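Local coordinates for protein 4-hydroxy-tetrahydrodipicolinate synthase (Aquifex aeolicus, PDB 2EHH) that probably catalyses the condensation of pyruvate with aspartate semialdehyde to 4-hydroxy-tetrahydrodipicolinate in lysine biosynthesis, working as a homotetramer through a Schiff base, at residues N25-H30 and E60-R65; V18-L23 and H55-E60; T35-V40 and K71-T76. All coordinates share one frame; numbering follows the deposited sequence.

Contact 1: N25-H30 and E60-R65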
ATOM      1  N   ASN A  25     -28.866 -30.036   0.161  1.00 22.00           N
ATOM      2  CA  ASN A  25     -29.795 -29.256   0.970  1.00 22.98           C
ATOM      3  C   ASN A  25     -29.506 -27.762   0.865  1.00 21.92           C
ATOM      4  O   ASN A  25     -30.410 -26.932   0.955  1.00 19.78           O
ATOM      5  CB  ASN A  25     -29.736 -29.715   2.424  1.00 26.16           C
ATOM      6  CG  ASN A  25     -30.378 -31.079   2.622  1.00 30.61           C
ATOM      7  OD1 ASN A  25     -29.923 -32.077   2.069  1.00 34.29           O
ATOM      8  ND2 ASN A  25     -31.445 -31.121   3.406  1.00 34.21           N
ATOM      9  N   LEU A  26     -28.236 -27.430   0.668  1.00 20.03           N
ATOM     10  CA  LEU A  26     -27.812 -26.043   0.524  1.00 20.14           C
ATOM     11  C   LEU A  26     -28.440 -25.507  -0.767  1.00 20.59           C
ATOM     12  O   LEU A  26     -28.916 -24.372  -0.823  1.00 19.79           O
ATOM     13  CB  LEU A  26     -26.284 -25.990   0.439  1.00 20.75           C
ATOM     14  CG  LEU A  26     -25.474 -25.124   1.408  1.00 24.01           C
ATOM     15  CD1 LEU A  26     -26.072 -25.150   2.808  1.00 21.61           C
ATOM     16  CD2 LEU A  26     -24.028 -25.630   1.411  1.00 22.66           C
ATOM     17  N   ILE A  27     -28.448 -26.338  -1.806  1.00 18.39           N
ATOM     18  CA  ILE A  27     -29.027 -25.936  -3.079  1.00 19.76           C
ATOM     19  C   ILE A  27     -30.528 -25.678  -2.942  1.00 19.94           C
ATOM     20  O   ILE A  27     -31.037 -24.678  -3.443  1.00 20.88           O
ATOM     21  CB  ILE A  27     -28.761 -27.001  -4.162  1.00 19.74           C
ATOM     22  CG1 ILE A  27     -27.258 -27.047  -4.460  1.00 20.61           C
ATOM     23  CG2 ILE A  27     -29.546 -26.679  -5.428  1.00 19.51           C
ATOM     24  CD1 ILE A  27     -26.851 -28.055  -5.518  1.00 20.51           C
ATOM     25  N   GLU A  28     -31.230 -26.575  -2.259  1.00 20.23           N
ATOM     26  CA  GLU A  28     -32.669 -26.419  -2.055  1.00 20.56           C
ATOM     27  C   GLU A  28     -32.924 -25.167  -1.220  1.00 20.12           C
ATOM     28  O   GLU A  28     -33.888 -24.436  -1.445  1.00 19.70           O
ATOM     29  CB  GLU A  28     -33.232 -27.649  -1.335  1.00 20.91           C
ATOM     30  CG  GLU A  28     -33.021 -28.944  -2.102  1.00 22.15           C
ATOM     31  CD  GLU A  28     -33.774 -28.971  -3.420  1.00 22.33           C
ATOM     32  OE1 GLU A  28     -33.341 -29.704  -4.332  1.00 24.55           O
ATOM     33  OE2 GLU A  28     -34.800 -28.268  -3.544  1.00 19.51           O
ATOM     34  N   PHE A  29     -32.049 -24.933  -0.248  1.00 20.16           N
ATOM     35  CA  PHE A  29     -32.148 -23.767   0.623  1.00 19.28           C
ATOM     36  C   PHE A  29     -32.229 -22.500  -0.228  1.00 18.96           C
ATOM     37  O   PHE A  29     -33.075 -21.632   0.003  1.00 18.98           O
ATOM     38  CB  PHE A  29     -30.920 -23.714   1.540  1.00 20.72           C
ATOM     39  CG  PHE A  29     -30.858 -22.502   2.433  1.00 21.66           C
ATOM     40  CD1 PHE A  29     -31.843 -22.263   3.387  1.00 22.23           C
ATOM     41  CD2 PHE A  29     -29.782 -21.621   2.348  1.00 20.80           C
ATOM     42  CE1 PHE A  29     -31.754 -21.167   4.246  1.00 22.99           C
ATOM     43  CE2 PHE A  29     -29.683 -20.524   3.201  1.00 21.10           C
ATOM     44  CZ  PHE A  29     -30.669 -20.296   4.153  1.00 22.26           C
ATOM     45  N   HIS A  30     -31.356 -22.397  -1.224  1.00 18.35           N
ATOM     46  CA  HIS A  30     -31.353 -21.214  -2.071  1.00 18.92           C
ATOM     47  C   HIS A  30     -32.490 -21.163  -3.074  1.00 20.58           C
ATOM     48  O   HIS A  30     -32.954 -20.082  -3.430  1.00 19.39           O
ATOM     49  CB  HIS A  30     -30.002 -21.064  -2.768  1.00 18.51           C
ATOM     50  CG  HIS A  30     -28.931 -20.572  -1.846  1.00 17.20           C
ATOM     51  ND1 HIS A  30     -28.043 -21.418  -1.220  1.00 18.00           N
ATOM     52  CD2 HIS A  30     -28.700 -19.338  -1.340  1.00 15.16           C
ATOM     53  CE1 HIS A  30     -27.313 -20.727  -0.362  1.00 15.67           C
ATOM     54  NE2 HIS A  30     -27.692 -19.463  -0.415  1.00 18.08           N
ATOM     55  N   GLU A  60     -20.961 -30.945 -11.679  1.00 21.51           N
ATOM     56  CA  GLU A  60     -21.912 -31.862 -12.292  1.00 23.45           C
ATOM     57  C   GLU A  60     -23.093 -32.114 -11.351  1.00 23.31           C
ATOM     58  O   GLU A  60     -24.252 -32.131 -11.775  1.00 23.21           O
ATOM     59  CB  GLU A  60     -21.195 -33.165 -12.638  1.00 26.64           C
ATOM     60  CG  GLU A  60     -22.063 -34.224 -13.270  1.00 32.02           C
ATOM     61  CD  GLU A  60     -21.244 -35.392 -13.784  1.00 35.84           C
ATOM     62  OE1 GLU A  60     -20.420 -35.925 -13.009  1.00 39.05           O
ATOM     63  OE2 GLU A  60     -21.428 -35.774 -14.958  1.00 37.81           O
ATOM     64  N   PHE A  61     -22.793 -32.287 -10.068  1.00 22.50           N
ATOM     65  CA  PHE A  61     -23.819 -32.526  -9.053  1.00 21.72           C
ATOM     66  C   PHE A  61     -24.761 -31.329  -8.884  1.00 21.62           C
ATOM     67  O   PHE A  61     -25.980 -31.487  -8.807  1.00 20.78           O
ATOM     68  CB  PHE A  61     -23.157 -32.830  -7.706  1.00 22.12           C
ATOM     69  CG  PHE A  61     -24.130 -32.992  -6.572  1.00 22.84           C
ATOM     70  CD1 PHE A  61     -24.824 -34.184  -6.398  1.00 23.66           C
ATOM     71  CD2 PHE A  61     -24.367 -31.947  -5.686  1.00 23.69           C
ATOM     72  CE1 PHE A  61     -25.738 -34.333  -5.355  1.00 23.52           C
ATOM     73  CE2 PHE A  61     -25.278 -32.086  -4.641  1.00 23.13           C
ATOM     74  CZ  PHE A  61     -25.963 -33.280  -4.475  1.00 23.80           C
ATOM     75  N   ALA A  62     -24.188 -30.132  -8.809  1.00 20.40           N
ATOM     76  CA  ALA A  62     -24.982 -28.920  -8.633  1.00 19.44           C
ATOM     77  C   ALA A  62     -25.933 -28.705  -9.803  1.00 19.63           C
ATOM     78  O   ALA A  62     -27.088 -28.338  -9.607  1.00 18.75           O
ATOM     79  CB  ALA A  62     -24.066 -27.706  -8.475  1.00 17.90           C
ATOM     80  N   VAL A  63     -25.442 -28.924 -11.019  1.00 19.73           N
ATOM     81  CA  VAL A  63     -26.272 -28.747 -12.201  1.00 21.43           C
ATOM     82  C   VAL A  63     -27.460 -29.704 -12.150  1.00 22.18           C
ATOM     83  O   VAL A  63     -28.599 -29.304 -12.398  1.00 22.05           O
ATOM     84  CB  VAL A  63     -25.458 -28.986 -13.498  1.00 22.04           C
ATOM     85  CG1 VAL A  63     -26.386 -29.019 -14.712  1.00 22.64           C
ATOM     86  CG2 VAL A  63     -24.424 -27.880 -13.666  1.00 22.77           C
ATOM     87  N   LYS A  64     -27.194 -30.964 -11.812  1.00 22.00           N
ATOM     88  CA  LYS A  64     -28.253 -31.966 -11.724  1.00 23.33           C
ATOM     89  C   LYS A  64     -29.275 -31.640 -10.642  1.00 23.12           C
ATOM     90  O   LYS A  64     -30.477 -31.754 -10.865  1.00 20.20           O
ATOM     91  CB  LYS A  64     -27.662 -33.353 -11.445  1.00 26.31           C
ATOM     92  CG  LYS A  64     -26.961 -34.000 -12.626  1.00 28.92           C
ATOM     93  CD  LYS A  64     -26.403 -35.364 -12.235  1.00 31.85           C
ATOM     94  CE  LYS A  64     -25.884 -36.135 -13.443  1.00 34.93           C
ATOM     95  NZ  LYS A  64     -24.816 -35.403 -14.178  1.00 38.27           N
ATOM     96  N   ARG A  65     -28.806 -31.236  -9.465  1.00 22.06           N
ATOM     97  CA  ARG A  65     -29.722 -30.923  -8.379  1.00 22.83           C
ATOM     98  C   ARG A  65     -30.530 -29.661  -8.638  1.00 21.85           C
ATOM     99  O   ARG A  65     -31.756 -29.674  -8.519  1.00 20.66           O
ATOM    100  CB  ARG A  65     -28.974 -30.789  -7.050  1.00 25.08           C
ATOM    101  CG  ARG A  65     -28.239 -32.047  -6.605  1.00 30.27           C
ATOM    102  CD  ARG A  65     -29.048 -33.323  -6.849  1.00 35.07           C
ATOM    103  NE  ARG A  65     -30.378 -33.304  -6.244  1.00 38.92           N
ATOM    104  CZ  ARG A  65     -30.617 -33.352  -4.936  1.00 41.71           C
ATOM    105  NH1 ARG A  65     -29.612 -33.422  -4.069  1.00 42.40           N
ATOM    106  NH2 ARG A  65     -31.870 -33.347  -4.496  1.00 42.61           N
TER
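I27 on helix 20-31 reaches across to A62 and R65 on helix 52-66, two neighbouring outer helices of the TIM barrel. The local axes approach to 10.4 Å and cross at -45°; at this separation the two backbones stay apart, and the isoleucine side chain spans the gap to the backbone of A62.

The apolar part rests on one methyl group. I27 has CG1 anti to its carbonyl carbon (chi1 -67°) and an extended chi2, which carries CD1 straight out to the second helix. There I27 CD1 lies 3.7 Å from A62 CA and 3.8 Å from R65 CB, so it sits over the backbone of A62 and against the root of the arginine, whose side chain crosses that of I27 at about a right angle. The CE2 atom of F61 is a looser neighbour of the same methyl. A62 continues inward to V40 and V72, which ties the helix to the strands beneath it.

The polar part is weaker between these segments. E28 OE1 and R65 NH2 are 3.9 Å apart, a long salt bridge; the carboxylate oxygen stands off the plane of the guanidinium, away from its N-H directions, so only charge attraction acts. R69 provides the stronger partner of this carboxylate and also donates to R65 O, linking both charged residues at the end of the interface.

Within helix 52-66 the arginine folds against F61. Bends at chi2 and chi3 turn its chain back over the ring, which carries R65 CG 3.3 Å above one face near the rim, while F61 CZ lies at the guanidinium edge, in its plane.

Contact 2: V18-L23 and H55-E60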
ATOM      1  N   VAL A  18     -16.286 -34.544   0.252  1.00 23.72           N
ATOM      2  CA  VAL A  18     -17.334 -33.573  -0.032  1.00 23.70           C
ATOM      3  C   VAL A  18     -18.651 -34.150   0.486  1.00 24.21           C
ATOM      4  O   VAL A  18     -18.999 -35.289   0.167  1.00 23.35           O
ATOM      5  CB  VAL A  18     -17.467 -33.306  -1.546  1.00 23.99           C
ATOM      6  CG1 VAL A  18     -18.712 -32.473  -1.818  1.00 22.71           C
ATOM      7  CG2 VAL A  18     -16.228 -32.587  -2.058  1.00 22.85           C
ATOM      8  N   ASP A  19     -19.366 -33.362   1.286  1.00 23.70           N
ATOM      9  CA  ASP A  19     -20.646 -33.767   1.876  1.00 23.15           C
ATOM     10  C   ASP A  19     -21.787 -33.437   0.906  1.00 24.16           C
ATOM     11  O   ASP A  19     -22.407 -32.376   0.998  1.00 23.45           O
ATOM     12  CB  ASP A  19     -20.853 -33.022   3.198  1.00 22.97           C
ATOM     13  CG  ASP A  19     -22.061 -33.514   3.975  1.00 24.36           C
ATOM     14  OD1 ASP A  19     -22.915 -34.214   3.394  1.00 23.39           O
ATOM     15  OD2 ASP A  19     -22.159 -33.181   5.174  1.00 22.76           O
ATOM     16  N   TYR A  20     -22.067 -34.357  -0.012  1.00 23.05           N
ATOM     17  CA  TYR A  20     -23.105 -34.147  -1.010  1.00 24.24           C
ATOM     18  C   TYR A  20     -24.533 -33.977  -0.503  1.00 24.49           C
ATOM     19  O   TYR A  20     -25.312 -33.243  -1.106  1.00 24.68           O
ATOM     20  CB  TYR A  20     -23.031 -35.258  -2.057  1.00 23.53           C
ATOM     21  CG  TYR A  20     -21.814 -35.104  -2.933  1.00 25.04           C
ATOM     22  CD1 TYR A  20     -21.767 -34.122  -3.922  1.00 24.90           C
ATOM     23  CD2 TYR A  20     -20.672 -35.875  -2.714  1.00 24.90           C
ATOM     24  CE1 TYR A  20     -20.613 -33.908  -4.670  1.00 25.36           C
ATOM     25  CE2 TYR A  20     -19.514 -35.667  -3.454  1.00 24.93           C
ATOM     26  CZ  TYR A  20     -19.491 -34.680  -4.428  1.00 25.39           C
ATOM     27  OH  TYR A  20     -18.343 -34.460  -5.149  1.00 25.88           O
ATOM     28  N   GLU A  21     -24.892 -34.633   0.593  1.00 25.26           N
ATOM     29  CA  GLU A  21     -26.248 -34.468   1.098  1.00 26.48           C
ATOM     30  C   GLU A  21     -26.415 -33.048   1.638  1.00 24.45           C
ATOM     31  O   GLU A  21     -27.470 -32.435   1.482  1.00 22.99           O
ATOM     32  CB  GLU A  21     -26.560 -35.513   2.175  1.00 29.90           C
ATOM     33  CG  GLU A  21     -25.612 -35.541   3.348  1.00 37.40           C
ATOM     34  CD  GLU A  21     -25.722 -36.838   4.137  1.00 43.23           C
ATOM     35  OE1 GLU A  21     -25.365 -37.903   3.579  1.00 43.53           O
ATOM     36  OE2 GLU A  21     -26.169 -36.795   5.306  1.00 45.51           O
ATOM     37  N   ALA A  22     -25.367 -32.515   2.254  1.00 22.26           N
ATOM     38  CA  ALA A  22     -25.424 -31.153   2.780  1.00 21.20           C
ATOM     39  C   ALA A  22     -25.433 -30.160   1.616  1.00 20.46           C
ATOM     40  O   ALA A  22     -26.132 -29.148   1.657  1.00 20.61           O
ATOM     41  CB  ALA A  22     -24.230 -30.887   3.690  1.00 18.60           C
ATOM     42  N   LEU A  23     -24.653 -30.456   0.581  1.00 20.76           N
ATOM     43  CA  LEU A  23     -24.580 -29.584  -0.591  1.00 23.02           C
ATOM     44  C   LEU A  23     -25.961 -29.561  -1.236  1.00 22.71           C
ATOM     45  O   LEU A  23     -26.457 -28.509  -1.630  1.00 22.35           O
ATOM     46  CB  LEU A  23     -23.547 -30.117  -1.591  1.00 23.53           C
ATOM     47  CG  LEU A  23     -22.989 -29.168  -2.662  1.00 25.92           C
ATOM     48  CD1 LEU A  23     -22.084 -29.951  -3.600  1.00 24.77           C
ATOM     49  CD2 LEU A  23     -24.104 -28.520  -3.447  1.00 29.34           C
ATOM     50  N   HIS A  55     -13.848 -30.949  -8.127  1.00 24.27           N
ATOM     51  CA  HIS A  55     -14.368 -29.773  -8.820  1.00 24.08           C
ATOM     52  C   HIS A  55     -15.398 -30.203  -9.855  1.00 24.34           C
ATOM     53  O   HIS A  55     -16.508 -29.675  -9.898  1.00 21.75           O
ATOM     54  CB  HIS A  55     -13.259 -29.015  -9.560  1.00 26.92           C
ATOM     55  CG  HIS A  55     -12.677 -27.870  -8.793  1.00 28.17           C
ATOM     56  ND1 HIS A  55     -11.798 -28.041  -7.745  1.00 28.64           N
ATOM     57  CD2 HIS A  55     -12.824 -26.531  -8.944  1.00 28.68           C
ATOM     58  CE1 HIS A  55     -11.426 -26.860  -7.286  1.00 29.05           C
ATOM     59  NE2 HIS A  55     -12.034 -25.926  -7.996  1.00 29.47           N
ATOM     60  N   GLU A  56     -15.024 -31.155 -10.704  1.00 23.89           N
ATOM     61  CA  GLU A  56     -15.946 -31.603 -11.735  1.00 26.45           C
ATOM     62  C   GLU A  56     -17.158 -32.337 -11.173  1.00 25.22           C
ATOM     63  O   GLU A  56     -18.258 -32.214 -11.707  1.00 25.22           O
ATOM     64  CB  GLU A  56     -15.212 -32.452 -12.786  1.00 28.32           C
ATOM     65  CG  GLU A  56     -14.447 -33.647 -12.277  1.00 31.64           C
ATOM     66  CD  GLU A  56     -13.463 -34.174 -13.318  1.00 34.38           C
ATOM     67  OE1 GLU A  56     -13.589 -33.805 -14.508  1.00 33.01           O
ATOM     68  OE2 GLU A  56     -12.566 -34.962 -12.946  1.00 35.58           O
ATOM     69  N   LYS A  57     -16.971 -33.067 -10.077  1.00 24.33           N
ATOM     70  CA  LYS A  57     -18.075 -33.799  -9.461  1.00 24.30           C
ATOM     71  C   LYS A  57     -19.078 -32.835  -8.814  1.00 23.31           C
ATOM     72  O   LYS A  57     -20.294 -33.024  -8.915  1.00 20.71           O
ATOM     73  CB  LYS A  57     -17.539 -34.770  -8.408  1.00 27.17           C
ATOM     74  CG  LYS A  57     -18.578 -35.725  -7.826  1.00 33.05           C
ATOM     75  CD  LYS A  57     -19.110 -36.700  -8.873  1.00 36.88           C
ATOM     76  CE  LYS A  57     -19.971 -37.791  -8.239  1.00 37.48           C
ATOM     77  NZ  LYS A  57     -21.068 -37.247  -7.383  1.00 38.91           N
ATOM     78  N   VAL A  58     -18.569 -31.805  -8.147  1.00 19.47           N
ATOM     79  CA  VAL A  58     -19.438 -30.828  -7.499  1.00 19.15           C
ATOM     80  C   VAL A  58     -20.228 -30.032  -8.532  1.00 17.54           C
ATOM     81  O   VAL A  58     -21.421 -29.783  -8.353  1.00 18.46           O
ATOM     82  CB  VAL A  58     -18.625 -29.858  -6.610  1.00 19.09           C
ATOM     83  CG1 VAL A  58     -19.464 -28.639  -6.244  1.00 18.96           C
ATOM     84  CG2 VAL A  58     -18.186 -30.582  -5.342  1.00 20.48           C
ATOM     85  N   ILE A  59     -19.563 -29.631  -9.610  1.00 16.95           N
ATOM     86  CA  ILE A  59     -20.224 -28.871 -10.659  1.00 17.83           C
ATOM     87  C   ILE A  59     -21.323 -29.730 -11.290  1.00 19.76           C
ATOM     88  O   ILE A  59     -22.472 -29.308 -11.413  1.00 17.68           O
ATOM     89  CB  ILE A  59     -19.219 -28.438 -11.747  1.00 18.62           C
ATOM     90  CG1 ILE A  59     -18.192 -27.469 -11.146  1.00 18.46           C
ATOM     91  CG2 ILE A  59     -19.952 -27.767 -12.908  1.00 18.43           C
ATOM     92  CD1 ILE A  59     -17.012 -27.165 -12.068  1.00 17.43           C
ATOM     93  N   GLU A  60     -20.961 -30.945 -11.679  1.00 21.51           N
ATOM     94  CA  GLU A  60     -21.912 -31.862 -12.292  1.00 23.45           C
ATOM     95  C   GLU A  60     -23.093 -32.114 -11.351  1.00 23.31           C
ATOM     96  O   GLU A  60     -24.252 -32.131 -11.775  1.00 23.21           O
ATOM     97  CB  GLU A  60     -21.195 -33.165 -12.638  1.00 26.64           C
ATOM     98  CG  GLU A  60     -22.063 -34.224 -13.270  1.00 32.02           C
ATOM     99  CD  GLU A  60     -21.244 -35.392 -13.784  1.00 35.84           C
ATOM    100  OE1 GLU A  60     -20.420 -35.925 -13.009  1.00 39.05           O
ATOM    101  OE2 GLU A  60     -21.428 -35.774 -14.958  1.00 37.81           O
TER
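Y20 and K57 make the polar-aromatic part of this contact, in which strand residue V18 and the first turn of helix 20-31 meet helix 52-66. K57 NZ stands 4.4 Å from the centroid of the Y20 ring and 17° off its normal, a cation-pi interaction. Bends at chi2 (66°) and chi4 (53°) curl the lysine back over the ring, while K57 CG comes to 3.0 Å from Y20 OH. F61 meets the same ring edge-to-face.

Apolar contacts converge on V58, whose methyls divide the work. V58 CG2 lies 4.0 Å from V18 CG1 and 4.2 Å from Y20 CE1; V58 CG1 is 3.9 Å from L23 CD1. V18 CG1 sits 3.5 Å above the Y20 ring plane, on the face opposite K57 NZ, flanking the ring. An alanine in place of Y20 would remove the ring, and is likely to leave the K57 ammonium without its aromatic partner and to open a gap against V18 and V58.

The start of the helix is capped: A22 N donates to D19 OD1 over 3.2 Å, from above the carboxylate plane. This N-cap starts helix 20-31 beside helix 52-66, in the outer layer of a TIM barrel.

Contact 3: T35-V40 and K71-T76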
ATOM      1  N   THR A  35     -32.735 -16.892  -4.093  1.00 22.96           N
ATOM      2  CA  THR A  35     -31.426 -16.666  -4.700  1.00 21.21           C
ATOM      3  C   THR A  35     -31.507 -16.884  -6.214  1.00 20.64           C
ATOM      4  O   THR A  35     -32.114 -17.846  -6.683  1.00 19.71           O
ATOM      5  CB  THR A  35     -30.368 -17.593  -4.071  1.00 19.97           C
ATOM      6  OG1 THR A  35     -30.384 -17.422  -2.648  1.00 17.70           O
ATOM      7  CG2 THR A  35     -28.974 -17.250  -4.586  1.00 19.28           C
ATOM      8  N   ASP A  36     -30.900 -15.980  -6.979  1.00 19.95           N
ATOM      9  CA  ASP A  36     -30.940 -16.064  -8.434  1.00 19.80           C
ATOM     10  C   ASP A  36     -29.987 -17.089  -9.034  1.00 21.11           C
ATOM     11  O   ASP A  36     -30.300 -17.721 -10.047  1.00 20.14           O
ATOM     12  CB  ASP A  36     -30.664 -14.686  -9.038  1.00 20.94           C
ATOM     13  CG  ASP A  36     -31.718 -13.668  -8.657  1.00 23.80           C
ATOM     14  OD1 ASP A  36     -32.894 -13.868  -9.030  1.00 20.25           O
ATOM     15  OD2 ASP A  36     -31.378 -12.673  -7.982  1.00 24.58           O
ATOM     16  N   ALA A  37     -28.826 -17.263  -8.414  1.00 19.53           N
ATOM     17  CA  ALA A  37     -27.858 -18.215  -8.928  1.00 17.89           C
ATOM     18  C   ALA A  37     -26.891 -18.676  -7.857  1.00 18.23           C
ATOM     19  O   ALA A  37     -26.680 -17.996  -6.852  1.00 17.31           O
ATOM     20  CB  ALA A  37     -27.087 -17.593 -10.085  1.00 18.95           C
ATOM     21  N   ILE A  38     -26.297 -19.838  -8.085  1.00 17.61           N
ATOM     22  CA  ILE A  38     -25.338 -20.388  -7.149  1.00 17.96           C
ATOM     23  C   ILE A  38     -24.001 -20.553  -7.846  1.00 16.88           C
ATOM     24  O   ILE A  38     -23.927 -21.059  -8.967  1.00 17.23           O
ATOM     25  CB  ILE A  38     -25.783 -21.768  -6.611  1.00 21.38           C
ATOM     26  CG1 ILE A  38     -27.101 -21.630  -5.848  1.00 23.00           C
ATOM     27  CG2 ILE A  38     -24.714 -22.339  -5.688  1.00 24.40           C
ATOM     28  CD1 ILE A  38     -27.625 -22.938  -5.304  1.00 28.39           C
ATOM     29  N   LEU A  39     -22.950 -20.087  -7.184  1.00 15.49           N
ATOM     30  CA  LEU A  39     -21.596 -20.218  -7.694  1.00 15.62           C
ATOM     31  C   LEU A  39     -20.969 -21.328  -6.873  1.00 15.94           C
ATOM     32  O   LEU A  39     -20.846 -21.205  -5.653  1.00 13.73           O
ATOM     33  CB  LEU A  39     -20.799 -18.927  -7.478  1.00 16.61           C
ATOM     34  CG  LEU A  39     -19.274 -19.077  -7.516  1.00 18.20           C
ATOM     35  CD1 LEU A  39     -18.826 -19.474  -8.910  1.00 17.83           C
ATOM     36  CD2 LEU A  39     -18.616 -17.770  -7.090  1.00 20.15           C
ATOM     37  N   VAL A  40     -20.594 -22.420  -7.529  1.00 15.77           N
ATOM     38  CA  VAL A  40     -19.967 -23.529  -6.821  1.00 17.70           C
ATOM     39  C   VAL A  40     -18.485 -23.613  -7.172  1.00 18.43           C
ATOM     40  O   VAL A  40     -18.076 -23.259  -8.276  1.00 18.09           O
ATOM     41  CB  VAL A  40     -20.650 -24.875  -7.163  1.00 16.77           C
ATOM     42  CG1 VAL A  40     -22.081 -24.868  -6.656  1.00 18.57           C
ATOM     43  CG2 VAL A  40     -20.626 -25.109  -8.666  1.00 15.32           C
ATOM     44  N   LYS A  71     -29.858 -20.599 -11.587  1.00 21.09           N
ATOM     45  CA  LYS A  71     -28.653 -20.686 -12.396  1.00 20.48           C
ATOM     46  C   LYS A  71     -27.498 -21.292 -11.602  1.00 19.20           C
ATOM     47  O   LYS A  71     -27.422 -21.159 -10.378  1.00 17.60           O
ATOM     48  CB  LYS A  71     -28.251 -19.302 -12.906  1.00 23.45           C
ATOM     49  CG  LYS A  71     -29.275 -18.628 -13.807  1.00 27.95           C
ATOM     50  CD  LYS A  71     -29.455 -19.380 -15.113  1.00 33.41           C
ATOM     51  CE  LYS A  71     -30.255 -18.555 -16.117  1.00 37.05           C
ATOM     52  NZ  LYS A  71     -29.569 -17.268 -16.459  1.00 38.23           N
ATOM     53  N   VAL A  72     -26.610 -21.974 -12.313  1.00 17.45           N
ATOM     54  CA  VAL A  72     -25.450 -22.585 -11.697  1.00 16.76           C
ATOM     55  C   VAL A  72     -24.222 -22.072 -12.421  1.00 16.88           C
ATOM     56  O   VAL A  72     -24.083 -22.253 -13.632  1.00 16.06           O
ATOM     57  CB  VAL A  72     -25.476 -24.129 -11.793  1.00 18.58           C
ATOM     58  CG1 VAL A  72     -24.187 -24.705 -11.211  1.00 17.62           C
ATOM     59  CG2 VAL A  72     -26.683 -24.680 -11.041  1.00 18.15           C
ATOM     60  N   ILE A  73     -23.353 -21.402 -11.670  1.00 15.83           N
ATOM     61  CA  ILE A  73     -22.109 -20.864 -12.203  1.00 14.54           C
ATOM     62  C   ILE A  73     -20.982 -21.692 -11.593  1.00 13.93           C
ATOM     63  O   ILE A  73     -20.953 -21.930 -10.384  1.00 14.62           O
ATOM     64  CB  ILE A  73     -21.919 -19.380 -11.803  1.00 14.98           C
ATOM     65  CG1 ILE A  73     -23.119 -18.552 -12.281  1.00 15.96           C
ATOM     66  CG2 ILE A  73     -20.640 -18.834 -12.418  1.00 14.25           C
ATOM     67  CD1 ILE A  73     -23.114 -17.104 -11.797  1.00 16.78           C
ATOM     68  N   ALA A  74     -20.048 -22.129 -12.422  1.00 14.56           N
ATOM     69  CA  ALA A  74     -18.950 -22.943 -11.932  1.00 15.33           C
ATOM     70  C   ALA A  74     -17.615 -22.210 -11.895  1.00 15.70           C
ATOM     71  O   ALA A  74     -17.242 -21.527 -12.850  1.00 13.91           O
ATOM     72  CB  ALA A  74     -18.820 -24.197 -12.783  1.00 16.46           C
ATOM     73  N   GLY A  75     -16.907 -22.353 -10.778  1.00 16.08           N
ATOM     74  CA  GLY A  75     -15.595 -21.748 -10.653  1.00 16.66           C
ATOM     75  C   GLY A  75     -14.698 -22.713 -11.402  1.00 17.61           C
ATOM     76  O   GLY A  75     -14.545 -23.861 -10.985  1.00 18.27           O
ATOM     77  N   THR A  76     -14.108 -22.262 -12.503  1.00 17.21           N
ATOM     78  CA  THR A  76     -13.277 -23.136 -13.318  1.00 19.64           C
ATOM     79  C   THR A  76     -11.860 -22.644 -13.590  1.00 21.52           C
ATOM     80  O   THR A  76     -11.129 -23.269 -14.352  1.00 24.45           O
ATOM     81  CB  THR A  76     -13.943 -23.377 -14.685  1.00 18.46           C
ATOM     82  OG1 THR A  76     -14.030 -22.134 -15.393  1.00 17.76           O
ATOM     83  CG2 THR A  76     -15.338 -23.941 -14.505  1.00 15.76           C
TER
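L39 and I73 meet on one face of two parallel strands, with CD1 of L39 4.0 Å from CG2 of I73. L39 has CG anti to the backbone N (chi1 160°), and its CD1 also reaches over the neighbouring strand to 3.9 Å from G75 N. L39 approaches the side chains of I203 and K161, the predicted pyruvate-binding and Schiff-base residues, which places the L39 and I73 face toward the barrel interior. I38, V40, V72 and A74 point to the other face, where V40 packs on A62 and V72 on V63 of helix 52-66.

Toward the strand starts, A37 CB and K71 CB come within 3.5 Å, a tight pair. Between the faces run the backbone bonds: I38 N to K71 O, I73 N to I38 O (2.8 Å, 178° at the hydrogen), V40 N to I73 O and G75 N to V40 O. At the outer end K71 N reaches D36 O over a longer 3.3 Å, while the D36 carboxylate turns elsewhere, to S5 N and K215.

The bonds fix the parallel register of one beta-alpha-beta crossover: facing backbone groups pair, A37 and L39 bond also to V7 and V72 N to D97, all between largely apolar faces.

Overall arrangement
Contacts 1 and 2 join the same pair of helices, 20-31 and 52-66, at successive levels, whereas contact 3 pairs strands 37-40 and 71-75 of the barrel wall. Its centre lies about 8 Å from that of the chain, against about 15 and 16 Å for the helix contacts. Contact 3 is core; contact 2 is largely buried with an exposed lysine at its edge, and contact 1 is partly buried. Chemistry follows place: contact 3 is built on backbone hydrogen bonds, while the other two have none across their segments and combine aliphatic packing with charged groups. Helix 52-66 connects the layers, since A62 CB lies 3.9 Å from V40 CG1.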